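Local structure of novel protein similar to vertebrate potassium voltage-gated channel, subfamily H (Eag-related) family (Danio rerio, 3UKN) at residues S101-G106 with V162-Y167; F121-S126 with D169-S174. The protein is probably the pore-forming subunit of a voltage-gated potassium channel, represented here by its intracellular C-linker and cyclic nucleotide-binding homology domain. All coordinates share one frame; numbering follows the deposited sequence.

Contact 1 of 2, residues S101-G106 with V162-Y167; sequences SFCAPG and VKALTY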
ATOM      1  N   SER B 101      -1.712  14.644   3.409  1.00 46.66           N
ATOM      2  CA  SER B 101      -2.116  14.825   2.022  1.00 43.10           C
ATOM      3  C   SER B 101      -2.880  16.114   1.857  1.00 46.69           C
ATOM      4  O   SER B 101      -3.677  16.478   2.723  1.00 47.64           O
ATOM      5  CB  SER B 101      -2.966  13.650   1.516  1.00 39.72           C
ATOM      6  OG  SER B 101      -3.365  13.848   0.158  1.00 31.35           O
ATOM      7  N   PHE B 102      -2.614  16.802   0.750  1.00 45.32           N
ATOM      8  CA  PHE B 102      -3.399  17.955   0.341  1.00 49.07           C
ATOM      9  C   PHE B 102      -4.692  17.406  -0.220  1.00 38.78           C
ATOM     10  O   PHE B 102      -4.747  16.257  -0.677  1.00 39.64           O
ATOM     11  CB  PHE B 102      -2.685  18.776  -0.746  1.00 68.79           C
ATOM     12  CG  PHE B 102      -1.425  19.456  -0.275  1.00 93.75           C
ATOM     13  CD1 PHE B 102      -1.469  20.736   0.258  1.00104.78           C
ATOM     14  CD2 PHE B 102      -0.197  18.822  -0.378  1.00103.04           C
ATOM     15  CE1 PHE B 102      -0.311  21.365   0.689  1.00114.29           C
ATOM     16  CE2 PHE B 102       0.958  19.446   0.051  1.00113.54           C
ATOM     17  CZ  PHE B 102       0.901  20.717   0.586  1.00119.42           C
ATOM     18  N   CYS B 103      -5.728  18.226  -0.184  1.00 38.58           N
ATOM     19  CA  CYS B 103      -7.040  17.840  -0.662  1.00 35.92           C
ATOM     20  C   CYS B 103      -7.636  19.066  -1.367  1.00 37.73           C
ATOM     21  O   CYS B 103      -7.454  20.199  -0.927  1.00 43.03           O
ATOM     22  CB  CYS B 103      -7.902  17.378   0.530  1.00 34.83           C
ATOM     23  SG  CYS B 103      -9.427  16.522   0.083  1.00 49.65           S
ATOM     24  N   ALA B 104      -8.308  18.848  -2.489  1.00 39.59           N
ATOM     25  CA  ALA B 104      -8.858  19.959  -3.259  1.00 32.18           C
ATOM     26  C   ALA B 104     -10.333  20.174  -2.933  1.00 29.74           C
ATOM     27  O   ALA B 104     -11.022  19.247  -2.485  1.00 34.62           O
ATOM     28  CB  ALA B 104      -8.676  19.715  -4.746  1.00 30.76           C
ATOM     29  N   PRO B 105     -10.827  21.401  -3.149  1.00 35.12           N
ATOM     30  CA  PRO B 105     -12.239  21.684  -2.899  1.00 36.93           C
ATOM     31  C   PRO B 105     -13.124  20.719  -3.678  1.00 40.04           C
ATOM     32  O   PRO B 105     -12.881  20.492  -4.854  1.00 36.58           O
ATOM     33  CB  PRO B 105     -12.409  23.107  -3.445  1.00 37.38           C
ATOM     34  CG  PRO B 105     -11.061  23.703  -3.362  1.00 36.67           C
ATOM     35  CD  PRO B 105     -10.103  22.583  -3.639  1.00 36.96           C
ATOM     36  N   GLY B 106     -14.134  20.158  -3.023  1.00 38.17           N
ATOM     37  CA  GLY B 106     -15.061  19.244  -3.672  1.00 36.70           C
ATOM     38  C   GLY B 106     -14.530  17.826  -3.803  1.00 39.11           C
ATOM     39  O   GLY B 106     -15.224  16.933  -4.300  1.00 47.59           O
ATOM     40  N   VAL B 162     -17.575  12.729   3.326  1.00 43.93           N
ATOM     41  CA  VAL B 162     -16.847  13.909   3.789  1.00 37.59           C
ATOM     42  C   VAL B 162     -16.126  14.532   2.612  1.00 37.11           C
ATOM     43  O   VAL B 162     -15.268  13.895   1.996  1.00 37.34           O
ATOM     44  CB  VAL B 162     -15.770  13.616   4.870  1.00 34.43           C
ATOM     45  CG1 VAL B 162     -15.067  14.925   5.235  1.00 26.50           C
ATOM     46  CG2 VAL B 162     -16.368  12.963   6.119  1.00 32.61           C
ATOM     47  N   LYS B 163     -16.459  15.782   2.317  1.00 33.59           N
ATOM     48  CA  LYS B 163     -15.933  16.467   1.145  1.00 31.35           C
ATOM     49  C   LYS B 163     -15.177  17.725   1.566  1.00 37.96           C
ATOM     50  O   LYS B 163     -15.657  18.476   2.406  1.00 45.80           O
ATOM     51  CB  LYS B 163     -17.088  16.874   0.233  1.00 37.95           C
ATOM     52  CG  LYS B 163     -17.788  15.727  -0.489  1.00 49.10           C
ATOM     53  CD  LYS B 163     -18.957  16.242  -1.321  1.00 54.51           C
ATOM     54  CE  LYS B 163     -18.503  17.282  -2.347  1.00 49.68           C
ATOM     55  NZ  LYS B 163     -19.622  17.751  -3.213  1.00 54.58           N
ATOM     56  N   ALA B 164     -14.003  17.958   0.991  1.00 40.73           N
ATOM     57  CA  ALA B 164     -13.294  19.206   1.231  1.00 33.75           C
ATOM     58  C   ALA B 164     -14.150  20.346   0.723  1.00 36.37           C
ATOM     59  O   ALA B 164     -14.833  20.214  -0.293  1.00 39.41           O
ATOM     60  CB  ALA B 164     -11.944  19.204   0.520  1.00 32.55           C
ATOM     61  N   LEU B 165     -14.129  21.464   1.436  1.00 45.30           N
ATOM     62  CA  LEU B 165     -14.831  22.664   0.996  1.00 45.75           C
ATOM     63  C   LEU B 165     -13.828  23.650   0.435  1.00 42.56           C
ATOM     64  O   LEU B 165     -14.106  24.349  -0.537  1.00 44.66           O
ATOM     65  CB  LEU B 165     -15.573  23.307   2.163  1.00 49.75           C
ATOM     66  CG  LEU B 165     -16.923  22.689   2.485  1.00 53.46           C
ATOM     67  CD1 LEU B 165     -17.324  23.038   3.909  1.00 60.73           C
ATOM     68  CD2 LEU B 165     -17.945  23.185   1.474  1.00 45.64           C
ATOM     69  N   THR B 166     -12.667  23.710   1.078  1.00 41.43           N
ATOM     70  CA  THR B 166     -11.546  24.496   0.588  1.00 42.43           C
ATOM     71  C   THR B 166     -10.361  23.551   0.403  1.00 46.86           C
ATOM     72  O   THR B 166     -10.473  22.335   0.639  1.00 40.29           O
ATOM     73  CB  THR B 166     -11.167  25.626   1.578  1.00 44.17           C
ATOM     74  OG1 THR B 166     -10.505  25.074   2.727  1.00 43.59           O
ATOM     75  CG2 THR B 166     -12.418  26.380   2.038  1.00 44.07           C
ATOM     76  N   TYR B 167      -9.239  24.100  -0.049  1.00 33.09           N
ATOM     77  CA  TYR B 167      -7.976  23.385   0.000  1.00 34.12           C
ATOM     78  C   TYR B 167      -7.713  22.986   1.434  1.00 39.59           C
ATOM     79  O   TYR B 167      -7.804  23.823   2.339  1.00 47.97           O
ATOM     80  CB  TYR B 167      -6.847  24.247  -0.563  1.00 42.42           C
ATOM     81  CG  TYR B 167      -6.941  24.343  -2.060  1.00 38.49           C
ATOM     82  CD1 TYR B 167      -6.514  23.288  -2.852  1.00 44.65           C
ATOM     83  CD2 TYR B 167      -7.505  25.448  -2.682  1.00 38.65           C
ATOM     84  CE1 TYR B 167      -6.611  23.332  -4.225  1.00 55.45           C
ATOM     85  CE2 TYR B 167      -7.616  25.503  -4.070  1.00 45.49           C
ATOM     86  CZ  TYR B 167      -7.162  24.435  -4.836  1.00 51.81           C
ATOM     87  OH  TYR B 167      -7.249  24.441  -6.209  1.00 48.88           O
TER

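Contact 2 of 2, residues F121-S126 with D169-S174; sequences FVCSGS and DLQYIS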
ATOM      1  N   PHE B 121      -6.964  13.771  10.477  1.00 28.00           N
ATOM      2  CA  PHE B 121      -6.881  14.959  11.307  1.00 28.43           C
ATOM      3  C   PHE B 121      -6.749  16.136  10.358  1.00 24.12           C
ATOM      4  O   PHE B 121      -5.892  16.120   9.482  1.00 29.99           O
ATOM      5  CB  PHE B 121      -5.658  14.849  12.242  1.00 18.86           C
ATOM      6  CG  PHE B 121      -5.392  16.096  13.077  1.00 29.73           C
ATOM      7  CD1 PHE B 121      -5.942  16.235  14.344  1.00 21.60           C
ATOM      8  CD2 PHE B 121      -4.564  17.102  12.605  1.00 29.31           C
ATOM      9  CE1 PHE B 121      -5.697  17.378  15.123  1.00 26.77           C
ATOM     10  CE2 PHE B 121      -4.309  18.237  13.375  1.00 38.94           C
ATOM     11  CZ  PHE B 121      -4.878  18.379  14.634  1.00 29.61           C
ATOM     12  N   VAL B 122      -7.612  17.144  10.507  1.00 20.37           N
ATOM     13  CA  VAL B 122      -7.506  18.373   9.705  1.00 29.31           C
ATOM     14  C   VAL B 122      -6.475  19.367  10.273  1.00 40.27           C
ATOM     15  O   VAL B 122      -6.707  19.948  11.327  1.00 42.65           O
ATOM     16  CB  VAL B 122      -8.871  19.091   9.614  1.00 30.45           C
ATOM     17  CG1 VAL B 122      -8.855  20.164   8.524  1.00 33.94           C
ATOM     18  CG2 VAL B 122      -9.974  18.095   9.352  1.00 33.87           C
ATOM     19  N   CYS B 123      -5.349  19.568   9.579  1.00 36.48           N
ATOM     20  CA  CYS B 123      -4.372  20.605   9.980  1.00 39.63           C
ATOM     21  C   CYS B 123      -4.744  21.990   9.462  1.00 50.94           C
ATOM     22  O   CYS B 123      -4.424  22.990  10.082  1.00 57.68           O
ATOM     23  CB  CYS B 123      -2.947  20.299   9.497  1.00 36.37           C
ATOM     24  SG  CYS B 123      -2.296  18.696   9.916  1.00 49.86           S
ATOM     25  N   SER B 124      -5.374  22.048   8.296  1.00 43.02           N
ATOM     26  CA  SER B 124      -5.918  23.306   7.804  1.00 42.99           C
ATOM     27  C   SER B 124      -7.004  23.031   6.780  1.00 36.44           C
ATOM     28  O   SER B 124      -7.114  21.921   6.258  1.00 39.06           O
ATOM     29  CB  SER B 124      -4.824  24.174   7.190  1.00 47.09           C
ATOM     30  OG  SER B 124      -4.119  23.437   6.215  1.00 55.04           O
ATOM     31  N   GLY B 125      -7.805  24.046   6.495  1.00 34.07           N
ATOM     32  CA  GLY B 125      -8.870  23.914   5.531  1.00 32.00           C
ATOM     33  C   GLY B 125     -10.192  23.609   6.188  1.00 33.12           C
ATOM     34  O   GLY B 125     -10.275  23.420   7.406  1.00 34.03           O
ATOM     35  N   SER B 126     -11.236  23.558   5.373  1.00 35.18           N
ATOM     36  CA  SER B 126     -12.554  23.226   5.870  1.00 43.00           C
ATOM     37  C   SER B 126     -13.160  22.103   5.047  1.00 39.33           C
ATOM     38  O   SER B 126     -12.795  21.904   3.889  1.00 34.08           O
ATOM     39  CB  SER B 126     -13.453  24.453   5.842  1.00 43.85           C
ATOM     40  OG  SER B 126     -12.836  25.517   6.543  1.00 53.03           O
ATOM     41  N   ASP B 169      -5.329  20.499   4.315  1.00 46.41           N
ATOM     42  CA  ASP B 169      -4.120  19.778   4.663  1.00 49.58           C
ATOM     43  C   ASP B 169      -4.445  18.772   5.766  1.00 45.52           C
ATOM     44  O   ASP B 169      -4.760  19.148   6.898  1.00 49.36           O
ATOM     45  CB  ASP B 169      -3.045  20.754   5.122  1.00 66.08           C
ATOM     46  CG  ASP B 169      -1.691  20.107   5.252  1.00 76.95           C
ATOM     47  OD1 ASP B 169      -1.632  18.894   5.550  1.00 77.17           O
ATOM     48  OD2 ASP B 169      -0.682  20.816   5.063  1.00 82.41           O
ATOM     49  N   LEU B 170      -4.368  17.490   5.427  1.00 37.60           N
ATOM     50  CA  LEU B 170      -4.786  16.429   6.319  1.00 35.90           C
ATOM     51  C   LEU B 170      -3.628  15.560   6.789  1.00 34.36           C
ATOM     52  O   LEU B 170      -2.664  15.355   6.062  1.00 41.86           O
ATOM     53  CB  LEU B 170      -5.800  15.550   5.596  1.00 34.94           C
ATOM     54  CG  LEU B 170      -7.041  16.276   5.084  1.00 39.26           C
ATOM     55  CD1 LEU B 170      -7.801  15.383   4.104  1.00 45.33           C
ATOM     56  CD2 LEU B 170      -7.922  16.652   6.249  1.00 37.75           C
ATOM     57  N   GLN B 171      -3.729  15.065   8.017  1.00 31.12           N
ATOM     58  CA  GLN B 171      -2.853  14.013   8.507  1.00 25.97           C
ATOM     59  C   GLN B 171      -3.710  12.805   8.797  1.00 29.22           C
ATOM     60  O   GLN B 171      -4.919  12.929   8.982  1.00 31.72           O
ATOM     61  CB  GLN B 171      -2.143  14.426   9.795  1.00 20.93           C
ATOM     62  CG  GLN B 171      -1.142  15.519   9.613  1.00 28.12           C
ATOM     63  CD  GLN B 171      -0.393  15.845  10.882  1.00 33.37           C
ATOM     64  OE1 GLN B 171      -0.610  15.234  11.935  1.00 29.49           O
ATOM     65  NE2 GLN B 171       0.498  16.820  10.792  1.00 34.31           N
ATOM     66  N   TYR B 172      -3.086  11.636   8.880  1.00 21.74           N
ATOM     67  CA  TYR B 172      -3.853  10.423   9.112  1.00 17.60           C
ATOM     68  C   TYR B 172      -2.962   9.249   9.465  1.00 21.11           C
ATOM     69  O   TYR B 172      -1.754   9.261   9.202  1.00 28.49           O
ATOM     70  CB  TYR B 172      -4.726  10.096   7.882  1.00 25.77           C
ATOM     71  CG  TYR B 172      -3.956   9.691   6.635  1.00 26.17           C
ATOM     72  CD1 TYR B 172      -3.638   8.348   6.387  1.00 25.65           C
ATOM     73  CD2 TYR B 172      -3.560  10.646   5.690  1.00 30.24           C
ATOM     74  CE1 TYR B 172      -2.933   7.965   5.215  1.00 28.76           C
ATOM     75  CE2 TYR B 172      -2.852  10.267   4.518  1.00 26.48           C
ATOM     76  CZ  TYR B 172      -2.542   8.934   4.298  1.00 32.21           C
ATOM     77  OH  TYR B 172      -1.856   8.583   3.149  1.00 28.43           O
ATOM     78  N   ILE B 173      -3.584   8.237  10.052  1.00 20.18           N
ATOM     79  CA  ILE B 173      -2.952   6.974  10.378  1.00 20.31           C
ATOM     80  C   ILE B 173      -3.929   5.862   9.945  1.00 26.10           C
ATOM     81  O   ILE B 173      -5.128   5.930  10.250  1.00 24.77           O
ATOM     82  CB  ILE B 173      -2.726   6.864  11.870  1.00 27.81           C
ATOM     83  CG1 ILE B 173      -1.945   8.073  12.376  1.00 43.44           C
ATOM     84  CG2 ILE B 173      -2.011   5.567  12.217  1.00 23.53           C
ATOM     85  CD1 ILE B 173      -1.540   7.960  13.827  1.00 50.69           C
ATOM     86  N   SER B 174      -3.427   4.868   9.217  1.00 32.16           N
ATOM     87  CA  SER B 174      -4.265   3.785   8.732  1.00 32.02           C
ATOM     88  C   SER B 174      -4.730   2.988   9.917  1.00 26.43           C
ATOM     89  O   SER B 174      -4.013   2.873  10.921  1.00 30.71           O
ATOM     90  CB  SER B 174      -3.471   2.863   7.808  1.00 29.91           C
ATOM     91  OG  SER B 174      -2.419   2.237   8.528  1.00 31.64           O
TER

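Contact 1 of 2, residues S101-G106 with V162-Y167
The backbone N of Gly106 donates to Ala164 O at 2.8 Å, and this bond joins two strand ends of the beta roll of a cyclic nucleotide-binding homology domain, where strands 99-103 and 161-164 each give way to a loop. The N-H points fairly straight at its acceptor (160°) but reaches the oxygen from above the carbonyl plane. The positive phi of Gly106 suits a residue without a side chain. Beyond it the chain runs on into strand 108-110, which pairs with 161-164.

Beside this bond the packing is mostly of carbons, against one another and against carbonyl oxygens. Pro105 lays its ring obliquely across Tyr167, with CD 3.5 Å from the centroid of the tyrosine ring and 8° off its normal, a CH-pi contact over the middle of one face. Pro105 CB meanwhile rests on Leu165 O at 3.6 Å. Ala164 and Cys103 are buried, and Ala164 CB lies 3.1 Å from Ala104 O and 3.7 Å from Cys103 SG. Glu107 accepts a bond from the N of Ala104 through its carboxylate. The backbone beside the aromatic ring also touches: Tyr167 CA makes a CA-H...O contact with Cys103 O at 3.4 Å.

Contact 2 of 2, residues F121-S126 with D169-S174
Phe121 and Gln171 form a hydrogen-bonded antiparallel pair, Phe121 N giving to Gln171 O at 2.7 Å and Gln171 N to Phe121 O at 2.8 Å. The closely packed part lies here. Cys123 SG sits 3.4 Å from Gln171 CG and 3.5 Å from Gln171 NE2, while also meeting the Phe121 ring at its edge. With CG of Gln171 beside the backbone N (chi1 -68°) and the chain extended beyond, its CG and NE2 both lie against the sulfur. Its polar end is held elsewhere, NE2 by Glu76 and OE1 by the N of Leu77, which should fix the amide's rotation. On the other face Val122 and Leu170 run alongside each other in the same direction, with CG2 of the valine 4.0 Å from CD2 of the leucine.

Toward Asp169 the contact becomes more exposed, and Asp169 is poorly ordered. Backbone bonds persist there: Asp169 O accepts from Cys123 N at 2.8 Å and from Ser124 N at a longer 3.3 Å, while Asp169 N gives to Ser124 O. Cys123 and Ser124 both face Asp169, a classic beta bulge, set where the chain turns a corner between the two sheets of the cyclic nucleotide-binding beta roll.

Overall arrangement
Contacts 1 and 2 illustrate how a beta roll is sewn together from segments that alternate along the chain. Their centres lie about 10 Å apart. Strand 168-174, part of contact 2, also borders the 101-106 segment of contact 1: it sits between 99-103 and 118-122 in one sheet, and Ser101 N probably donates to Leu170 O (2.9 Å). Within that sheet Cys103 CB packs against Leu170 CD1 at 4.1 Å. Near the strand ends a second link runs from Leu165 N to Ser126 O at 2.8 Å, a probable hydrogen bond, with Thr166 OG1 packing on Gly125 CA at 3.4 Å. Contact 2 lies nearer the chain centre, about 7 Å from it against 13 Å for the centre of contact 1.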